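Local coordinates for protein nicotinate phosphoribosyltransferase (Porphyromonas gingivalis, PDB 2IM5) that probably catalyses the ATP-dependent synthesis of nicotinate mononucleotide from nicotinate and phosphoribosyl diphosphate, a step of NAD biosynthesis, at residues Phe15-Ala20 / Glu234-Val239; Ile281-Ala286 / Lys318-Arg323. One frame throughout, in Å; residues are numbered along the deposited sequence.

Contact 1 is largely buried and contact 2 lies nearer the surface; their centres are 29 Å apart and their nearest atoms about 16 Å, so the two do not touch and share no helix. Contact 1 brings helix 12-24, from the N-terminal part of the chain, against helix 228-240 of the family's barrel-related region, and does so with aromatic and aliphatic groups and no direct hydrogen bond. Contact 2 stays within that second region, between helix 279-292 and the end of helix 310-320. There an inner apolar patch around Ile-283 gives way to an outer salt bridge between Glu-284 and Arg-323.

Contact 1 of 2, residues Phe15-Ala20 / Glu234-Val239; sequences FTTGYA and EDWINV
Trp-236 and Val-239, one helical turn apart, carry the side of helix 228-240 that meets Thr-16, Tyr-19 and Ala-20 of helix 12-24. The motif is a near-perpendicular helix pair: the axes of the two short segments cross at 93° and come within 10.6 Å. It joins the N-terminal domain of the NAPRTase family to the region that resembles a TIM barrel, two parts far apart in sequence.

Trp-236 comes first along the segment. With CG anti to the backbone N (chi1 -169°), the indole reaches across to helix 12-24 and presents its six-membered ring. Its CH2 corner lies 3.7 Å from Thr-16 OG1, which sits at the ring edge and in the indole plane. Thr-17 OG1 also approaches this edge, although its hydrogen bond goes to Tyr-13 O. Ala-20 CB lies obliquely to the same ring, 4.3 Å from Trp-236 CZ3. The polar end of the indole is satisfied elsewhere, NE1 bonding to Leu-244 O, while Trp-215 meets the ring system edge-to-face.

Val-239 follows at the closest backbone approach, where its CA is 6.0 Å from that of Ala-20. Its two methyls divide the work. Val-239 CG2 lies 4.0 Å from Ala-20 CA and packs on the alanine methyl as well, and Leu-24 of helix 12-24 also touches this side chain. CG1, anti to the backbone N (chi1 178°), approaches the Tyr-19 ring obliquely, the two side chains running past each other in opposite directions. Beyond the apolar groups, a water donates a hydrogen bond to Val-239 O at 2.8 Å and is only weakly linked to Tyr-19 OH; Val-239 CG1 itself rests 3.6 Å from Tyr-19 CE2.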
ATOM      1  N   PHE A  15      -7.835   3.656  -4.384  1.00 17.77           N
ATOM      2  CA  PHE A  15      -9.233   3.816  -4.782  1.00 17.76           C
ATOM      3  C   PHE A  15     -10.202   3.275  -3.733  1.00 17.41           C
ATOM      4  O   PHE A  15     -11.218   3.907  -3.440  1.00 20.54           O
ATOM      5  CB  PHE A  15      -9.518   3.120  -6.118  1.00 17.54           C
ATOM      6  CG  PHE A  15      -8.849   3.761  -7.296  1.00 19.71           C
ATOM      7  CD1 PHE A  15      -8.839   5.139  -7.447  1.00 19.32           C
ATOM      8  CD2 PHE A  15      -8.250   2.982  -8.277  1.00 22.92           C
ATOM      9  CE1 PHE A  15      -8.244   5.735  -8.557  1.00 18.24           C
ATOM     10  CE2 PHE A  15      -7.652   3.574  -9.393  1.00 23.37           C
ATOM     11  CZ  PHE A  15      -7.652   4.955  -9.528  1.00 19.62           C
ATOM     12  N   THR A  16      -9.905   2.112  -3.163  1.00 15.54           N
ATOM     13  CA  THR A  16     -10.800   1.540  -2.163  1.00 14.69           C
ATOM     14  C   THR A  16     -10.843   2.391  -0.896  1.00 14.50           C
ATOM     15  O   THR A  16     -11.902   2.562  -0.285  1.00 15.96           O
ATOM     16  CB  THR A  16     -10.407   0.079  -1.801  1.00 12.82           C
ATOM     17  OG1 THR A  16      -9.068   0.046  -1.287  1.00 14.63           O
ATOM     18  CG2 THR A  16     -10.494  -0.808  -3.033  1.00 11.62           C
ATOM     19  N   THR A  17      -9.697   2.926  -0.496  1.00 14.13           N
ATOM     20  CA  THR A  17      -9.658   3.778   0.687  1.00 15.52           C
ATOM     21  C   THR A  17     -10.210   5.144   0.300  1.00 14.14           C
ATOM     22  O   THR A  17     -10.851   5.815   1.102  1.00 17.12           O
ATOM     23  CB  THR A  17      -8.228   3.936   1.213  1.00 16.18           C
ATOM     24  OG1 THR A  17      -7.643   2.638   1.339  1.00 17.87           O
ATOM     25  CG2 THR A  17      -8.225   4.625   2.582  1.00 15.88           C
ATOM     26  N   GLY A  18      -9.956   5.545  -0.941  1.00 14.70           N
ATOM     27  CA  GLY A  18     -10.452   6.826  -1.416  1.00 13.46           C
ATOM     28  C   GLY A  18     -11.969   6.870  -1.378  1.00 12.54           C
ATOM     29  O   GLY A  18     -12.551   7.890  -0.999  1.00 15.23           O
ATOM     30  N   TYR A  19     -12.622   5.780  -1.770  1.00 10.81           N
ATOM     31  CA  TYR A  19     -14.084   5.741  -1.743  1.00 11.51           C
ATOM     32  C   TYR A  19     -14.565   5.660  -0.302  1.00 11.68           C
ATOM     33  O   TYR A  19     -15.567   6.277   0.060  1.00 13.67           O
ATOM     34  CB  TYR A  19     -14.639   4.556  -2.540  1.00 10.82           C
ATOM     35  CG  TYR A  19     -16.128   4.377  -2.332  1.00 11.87           C
ATOM     36  CD1 TYR A  19     -17.013   5.419  -2.589  1.00 11.90           C
ATOM     37  CD2 TYR A  19     -16.642   3.194  -1.797  1.00 13.94           C
ATOM     38  CE1 TYR A  19     -18.371   5.297  -2.306  1.00 12.40           C
ATOM     39  CE2 TYR A  19     -18.002   3.061  -1.512  1.00 12.43           C
ATOM     40  CZ  TYR A  19     -18.857   4.116  -1.764  1.00 11.09           C
ATOM     41  OH  TYR A  19     -20.191   3.997  -1.465  1.00 12.09           O
ATOM     42  N   ALA A  20     -13.850   4.907   0.526  1.00 11.62           N
ATOM     43  CA  ALA A  20     -14.230   4.805   1.931  1.00 12.30           C
ATOM     44  C   ALA A  20     -14.237   6.208   2.552  1.00 12.54           C
ATOM     45  O   ALA A  20     -15.150   6.544   3.308  1.00 11.35           O
ATOM     46  CB  ALA A  20     -13.271   3.891   2.684  1.00 10.44           C
ATOM     47  N   GLU A 234     -15.240  -1.806  11.462  1.00 14.68           N
ATOM     48  CA  GLU A 234     -16.683  -1.605  11.332  1.00 17.64           C
ATOM     49  C   GLU A 234     -16.992  -0.665  10.169  1.00 18.34           C
ATOM     50  O   GLU A 234     -17.939  -0.896   9.417  1.00 17.91           O
ATOM     51  CB  GLU A 234     -17.278  -1.032  12.624  1.00 20.65           C
ATOM     52  CG  GLU A 234     -17.410  -2.046  13.748  1.00 25.05           C
ATOM     53  CD  GLU A 234     -18.580  -3.001  13.534  1.00 28.97           C
ATOM     54  OE1 GLU A 234     -19.732  -2.605  13.815  1.00 31.09           O
ATOM     55  OE2 GLU A 234     -18.354  -4.139  13.076  1.00 27.78           O
ATOM     56  N   ASP A 235     -16.192   0.391  10.020  1.00 17.32           N
ATOM     57  CA  ASP A 235     -16.407   1.331   8.928  1.00 17.05           C
ATOM     58  C   ASP A 235     -16.090   0.686   7.583  1.00 17.09           C
ATOM     59  O   ASP A 235     -16.769   0.945   6.591  1.00 16.73           O
ATOM     60  CB  ASP A 235     -15.563   2.600   9.131  1.00 18.21           C
ATOM     61  CG  ASP A 235     -16.101   3.481  10.257  1.00 20.80           C
ATOM     62  OD1 ASP A 235     -17.230   3.219  10.726  1.00 22.55           O
ATOM     63  OD2 ASP A 235     -15.413   4.438  10.673  1.00 18.99           O
ATOM     64  N   TRP A 236     -15.064  -0.162   7.548  1.00 16.49           N
ATOM     65  CA  TRP A 236     -14.701  -0.831   6.303  1.00 15.24           C
ATOM     66  C   TRP A 236     -15.846  -1.751   5.864  1.00 15.50           C
ATOM     67  O   TRP A 236     -16.159  -1.866   4.671  1.00 14.17           O
ATOM     68  CB  TRP A 236     -13.414  -1.637   6.495  1.00 15.22           C
ATOM     69  CG  TRP A 236     -12.816  -2.142   5.214  1.00 15.58           C
ATOM     70  CD1 TRP A 236     -12.868  -3.413   4.733  1.00 16.77           C
ATOM     71  CD2 TRP A 236     -12.053  -1.384   4.263  1.00 16.71           C
ATOM     72  NE1 TRP A 236     -12.184  -3.502   3.540  1.00 17.17           N
ATOM     73  CE2 TRP A 236     -11.672  -2.271   3.229  1.00 16.21           C
ATOM     74  CE3 TRP A 236     -11.653  -0.042   4.183  1.00 16.73           C
ATOM     75  CZ2 TRP A 236     -10.911  -1.863   2.132  1.00 16.72           C
ATOM     76  CZ3 TRP A 236     -10.892   0.365   3.089  1.00 17.63           C
ATOM     77  CH2 TRP A 236     -10.528  -0.542   2.079  1.00 16.46           C
ATOM     78  N   ILE A 237     -16.467  -2.407   6.835  1.00 14.61           N
ATOM     79  CA  ILE A 237     -17.585  -3.299   6.556  1.00 15.72           C
ATOM     80  C   ILE A 237     -18.782  -2.482   6.070  1.00 16.15           C
ATOM     81  O   ILE A 237     -19.513  -2.900   5.164  1.00 16.01           O
ATOM     82  CB  ILE A 237     -17.983  -4.086   7.818  1.00 17.03           C
ATOM     83  CG1 ILE A 237     -16.855  -5.054   8.188  1.00 17.35           C
ATOM     84  CG2 ILE A 237     -19.298  -4.833   7.585  1.00 15.66           C
ATOM     85  CD1 ILE A 237     -16.981  -5.624   9.583  1.00 16.75           C
ATOM     86  N   ASN A 238     -18.983  -1.312   6.670  1.00 15.07           N
ATOM     87  CA  ASN A 238     -20.086  -0.451   6.246  1.00 15.72           C
ATOM     88  C   ASN A 238     -19.899  -0.077   4.785  1.00 16.86           C
ATOM     89  O   ASN A 238     -20.856  -0.029   4.015  1.00 19.84           O
ATOM     90  CB  ASN A 238     -20.131   0.822   7.094  1.00 13.84           C
ATOM     91  CG  ASN A 238     -21.149   1.842   6.578  1.00 16.73           C
ATOM     92  OD1 ASN A 238     -20.922   2.525   5.571  1.00 14.24           O
ATOM     93  ND2 ASN A 238     -22.282   1.939   7.266  1.00 14.98           N
ATOM     94  N   VAL A 239     -18.657   0.177   4.397  1.00 15.99           N
ATOM     95  CA  VAL A 239     -18.379   0.566   3.029  1.00 15.24           C
ATOM     96  C   VAL A 239     -18.426  -0.587   2.026  1.00 16.60           C
ATOM     97  O   VAL A 239     -19.039  -0.462   0.967  1.00 15.17           O
ATOM     98  CB  VAL A 239     -16.989   1.255   2.928  1.00 15.49           C
ATOM     99  CG1 VAL A 239     -16.669   1.610   1.476  1.00 13.09           C
ATOM    100  CG2 VAL A 239     -16.961   2.509   3.808  1.00  9.93           C
TER
HETATM  101  O   HOH W   1     -21.137   1.391   0.653  1.00 28.82           O

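Contact 2 of 2, residues Ile281-Ala286 / Lys318-Arg323; sequences IFIEKA and KLCAGR
Glu-284 and Arg-323 face each other through a salt bridge that pairs the carboxylate with the guanidinium. Arg-323 NH2 donates to Glu-284 OE1 over 3.1 Å at an N-H...O angle of 163°; OE1 is met on its syn side, with the donor 32° out of the carboxylate plane. Arg-323 NH1 and Glu-284 OE2 are modelled too close together for a second bond there to be relied on. Glu-284 CD lies at the guanidinium edge and in its plane. A bend at chi2 (-49°) carries the Glu-284 carboxylate over to the arginine, and Arg-323 bends in turn at chi3.

The pair links helix 279-292 to the turn that follows helix 310-320, within a beta-alpha-beta-alpha-beta run of the barrel-related region: strands 271-274, 301-304 and 325-330 lie parallel, with these helices as the connections. In that turn Arg-323 N donates to Cys-320 O at 2.8 Å, a backbone bond that holds the bend from which the arginine extends.

Beneath the charges, Ile-283 provides the apolar layer. Its CG2 lies 3.7 Å from Arg-323 NH1, oblique to the guanidinium. Ile-283 CD1 reaches Cys-320 SG at 3.5 Å and also touches Leu-319 CB. Phe-304 of the intervening strand touches both Ile-283 and Cys-320.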
ATOM      1  N   ILE A 281       6.562 -15.683  14.250  1.00 30.06           N
ATOM      2  CA  ILE A 281       5.961 -15.194  15.483  1.00 29.36           C
ATOM      3  C   ILE A 281       4.530 -14.728  15.193  1.00 29.12           C
ATOM      4  O   ILE A 281       3.618 -14.966  15.985  1.00 28.27           O
ATOM      5  CB  ILE A 281       6.790 -14.030  16.071  1.00 30.95           C
ATOM      6  CG1 ILE A 281       8.103 -14.584  16.633  1.00 31.34           C
ATOM      7  CG2 ILE A 281       6.004 -13.306  17.158  1.00 29.53           C
ATOM      8  CD1 ILE A 281       9.066 -13.523  17.102  1.00 35.48           C
ATOM      9  N   PHE A 282       4.338 -14.080  14.048  1.00 27.78           N
ATOM     10  CA  PHE A 282       3.016 -13.600  13.664  1.00 26.39           C
ATOM     11  C   PHE A 282       2.064 -14.787  13.497  1.00 26.22           C
ATOM     12  O   PHE A 282       0.917 -14.745  13.948  1.00 25.60           O
ATOM     13  CB  PHE A 282       3.090 -12.827  12.345  1.00 26.00           C
ATOM     14  CG  PHE A 282       1.770 -12.271  11.901  1.00 26.55           C
ATOM     15  CD1 PHE A 282       1.343 -11.018  12.341  1.00 26.80           C
ATOM     16  CD2 PHE A 282       0.941 -13.009  11.057  1.00 24.67           C
ATOM     17  CE1 PHE A 282       0.104 -10.504  11.945  1.00 26.45           C
ATOM     18  CE2 PHE A 282      -0.294 -12.510  10.659  1.00 25.85           C
ATOM     19  CZ  PHE A 282      -0.715 -11.253  11.102  1.00 26.11           C
ATOM     20  N   ILE A 283       2.539 -15.846  12.846  1.00 25.57           N
ATOM     21  CA  ILE A 283       1.713 -17.030  12.628  1.00 24.84           C
ATOM     22  C   ILE A 283       1.213 -17.618  13.948  1.00 24.99           C
ATOM     23  O   ILE A 283       0.037 -17.986  14.066  1.00 24.51           O
ATOM     24  CB  ILE A 283       2.490 -18.102  11.835  1.00 24.94           C
ATOM     25  CG1 ILE A 283       2.802 -17.567  10.433  1.00 25.07           C
ATOM     26  CG2 ILE A 283       1.682 -19.386  11.758  1.00 25.31           C
ATOM     27  CD1 ILE A 283       3.758 -18.417   9.632  1.00 26.63           C
ATOM     28  N   GLU A 284       2.092 -17.695  14.943  1.00 25.90           N
ATOM     29  CA  GLU A 284       1.716 -18.228  16.257  1.00 27.74           C
ATOM     30  C   GLU A 284       0.622 -17.389  16.905  1.00 27.17           C
ATOM     31  O   GLU A 284      -0.373 -17.926  17.391  1.00 27.41           O
ATOM     32  CB  GLU A 284       2.914 -18.262  17.213  1.00 31.20           C
ATOM     33  CG  GLU A 284       4.043 -19.181  16.799  1.00 39.70           C
ATOM     34  CD  GLU A 284       3.558 -20.570  16.433  1.00 44.27           C
ATOM     35  OE1 GLU A 284       2.777 -21.165  17.214  1.00 47.73           O
ATOM     36  OE2 GLU A 284       3.967 -21.062  15.360  1.00 46.93           O
ATOM     37  N   LYS A 285       0.816 -16.070  16.931  1.00 26.12           N
ATOM     38  CA  LYS A 285      -0.164 -15.165  17.531  1.00 25.58           C
ATOM     39  C   LYS A 285      -1.527 -15.308  16.870  1.00 24.54           C
ATOM     40  O   LYS A 285      -2.548 -15.414  17.548  1.00 23.62           O
ATOM     41  CB  LYS A 285       0.300 -13.711  17.411  1.00 27.39           C
ATOM     42  CG  LYS A 285       1.548 -13.369  18.211  1.00 29.62           C
ATOM     43  CD  LYS A 285       1.985 -11.930  17.950  1.00 31.05           C
ATOM     44  CE  LYS A 285       3.179 -11.528  18.811  1.00 31.84           C
ATOM     45  NZ  LYS A 285       3.715 -10.184  18.395  1.00 33.15           N
ATOM     46  N   ALA A 286      -1.537 -15.317  15.541  1.00 23.77           N
ATOM     47  CA  ALA A 286      -2.773 -15.437  14.774  1.00 23.88           C
ATOM     48  C   ALA A 286      -3.501 -16.742  15.086  1.00 24.40           C
ATOM     49  O   ALA A 286      -4.683 -16.740  15.449  1.00 23.96           O
ATOM     50  CB  ALA A 286      -2.467 -15.360  13.284  1.00 21.21           C
ATOM     51  N   LYS A 318       6.137 -22.927   4.126  1.00 33.22           N
ATOM     52  CA  LYS A 318       6.368 -24.158   4.885  1.00 34.48           C
ATOM     53  C   LYS A 318       5.883 -23.983   6.320  1.00 34.41           C
ATOM     54  O   LYS A 318       5.246 -24.869   6.883  1.00 34.35           O
ATOM     55  CB  LYS A 318       7.853 -24.520   4.901  1.00 36.06           C
ATOM     56  CG  LYS A 318       8.468 -24.747   3.529  1.00 40.62           C
ATOM     57  CD  LYS A 318       9.944 -25.129   3.646  1.00 43.17           C
ATOM     58  CE  LYS A 318      10.635 -25.102   2.286  1.00 44.51           C
ATOM     59  NZ  LYS A 318       9.912 -25.938   1.284  1.00 44.08           N
ATOM     60  N   LEU A 319       6.203 -22.836   6.912  1.00 34.42           N
ATOM     61  CA  LEU A 319       5.781 -22.531   8.275  1.00 33.56           C
ATOM     62  C   LEU A 319       4.262 -22.600   8.440  1.00 32.88           C
ATOM     63  O   LEU A 319       3.766 -22.974   9.503  1.00 33.19           O
ATOM     64  CB  LEU A 319       6.256 -21.132   8.667  1.00 35.77           C
ATOM     65  CG  LEU A 319       7.651 -20.952   9.276  1.00 37.44           C
ATOM     66  CD1 LEU A 319       8.656 -21.863   8.597  1.00 39.09           C
ATOM     67  CD2 LEU A 319       8.059 -19.489   9.148  1.00 36.12           C
ATOM     68  N   CYS A 320       3.529 -22.241   7.389  1.00 30.68           N
ATOM     69  CA  CYS A 320       2.071 -22.247   7.437  1.00 29.35           C
ATOM     70  C   CYS A 320       1.435 -23.601   7.164  1.00 29.28           C
ATOM     71  O   CYS A 320       0.297 -23.839   7.562  1.00 29.41           O
ATOM     72  CB  CYS A 320       1.511 -21.235   6.436  1.00 28.28           C
ATOM     73  SG  CYS A 320       1.861 -19.524   6.852  1.00 27.96           S
ATOM     74  N   ALA A 321       2.163 -24.478   6.479  1.00 28.59           N
ATOM     75  CA  ALA A 321       1.648 -25.798   6.127  1.00 28.17           C
ATOM     76  C   ALA A 321       0.900 -26.480   7.267  1.00 28.03           C
ATOM     77  O   ALA A 321       1.444 -26.676   8.350  1.00 29.13           O
ATOM     78  CB  ALA A 321       2.786 -26.685   5.648  1.00 27.45           C
ATOM     79  N   GLY A 322      -0.359 -26.821   7.015  1.00 29.48           N
ATOM     80  CA  GLY A 322      -1.172 -27.496   8.009  1.00 28.96           C
ATOM     81  C   GLY A 322      -1.705 -26.654   9.155  1.00 30.27           C
ATOM     82  O   GLY A 322      -2.318 -27.195  10.072  1.00 30.87           O
ATOM     83  N   ARG A 323      -1.498 -25.340   9.119  1.00 29.72           N
ATOM     84  CA  ARG A 323      -1.977 -24.494  10.207  1.00 28.38           C
ATOM     85  C   ARG A 323      -2.926 -23.388   9.749  1.00 28.15           C
ATOM     86  O   ARG A 323      -3.968 -23.145  10.360  1.00 27.69           O
ATOM     87  CB  ARG A 323      -0.793 -23.863  10.927  1.00 30.16           C
ATOM     88  CG  ARG A 323       0.354 -24.817  11.175  1.00 33.37           C
ATOM     89  CD  ARG A 323       1.413 -24.149  12.016  1.00 34.61           C
ATOM     90  NE  ARG A 323       0.912 -23.883  13.359  1.00 37.68           N
ATOM     91  CZ  ARG A 323       1.476 -23.034  14.208  1.00 39.18           C
ATOM     92  NH1 ARG A 323       2.564 -22.366  13.842  1.00 37.91           N
ATOM     93  NH2 ARG A 323       0.953 -22.861  15.421  1.00 39.03           N
TER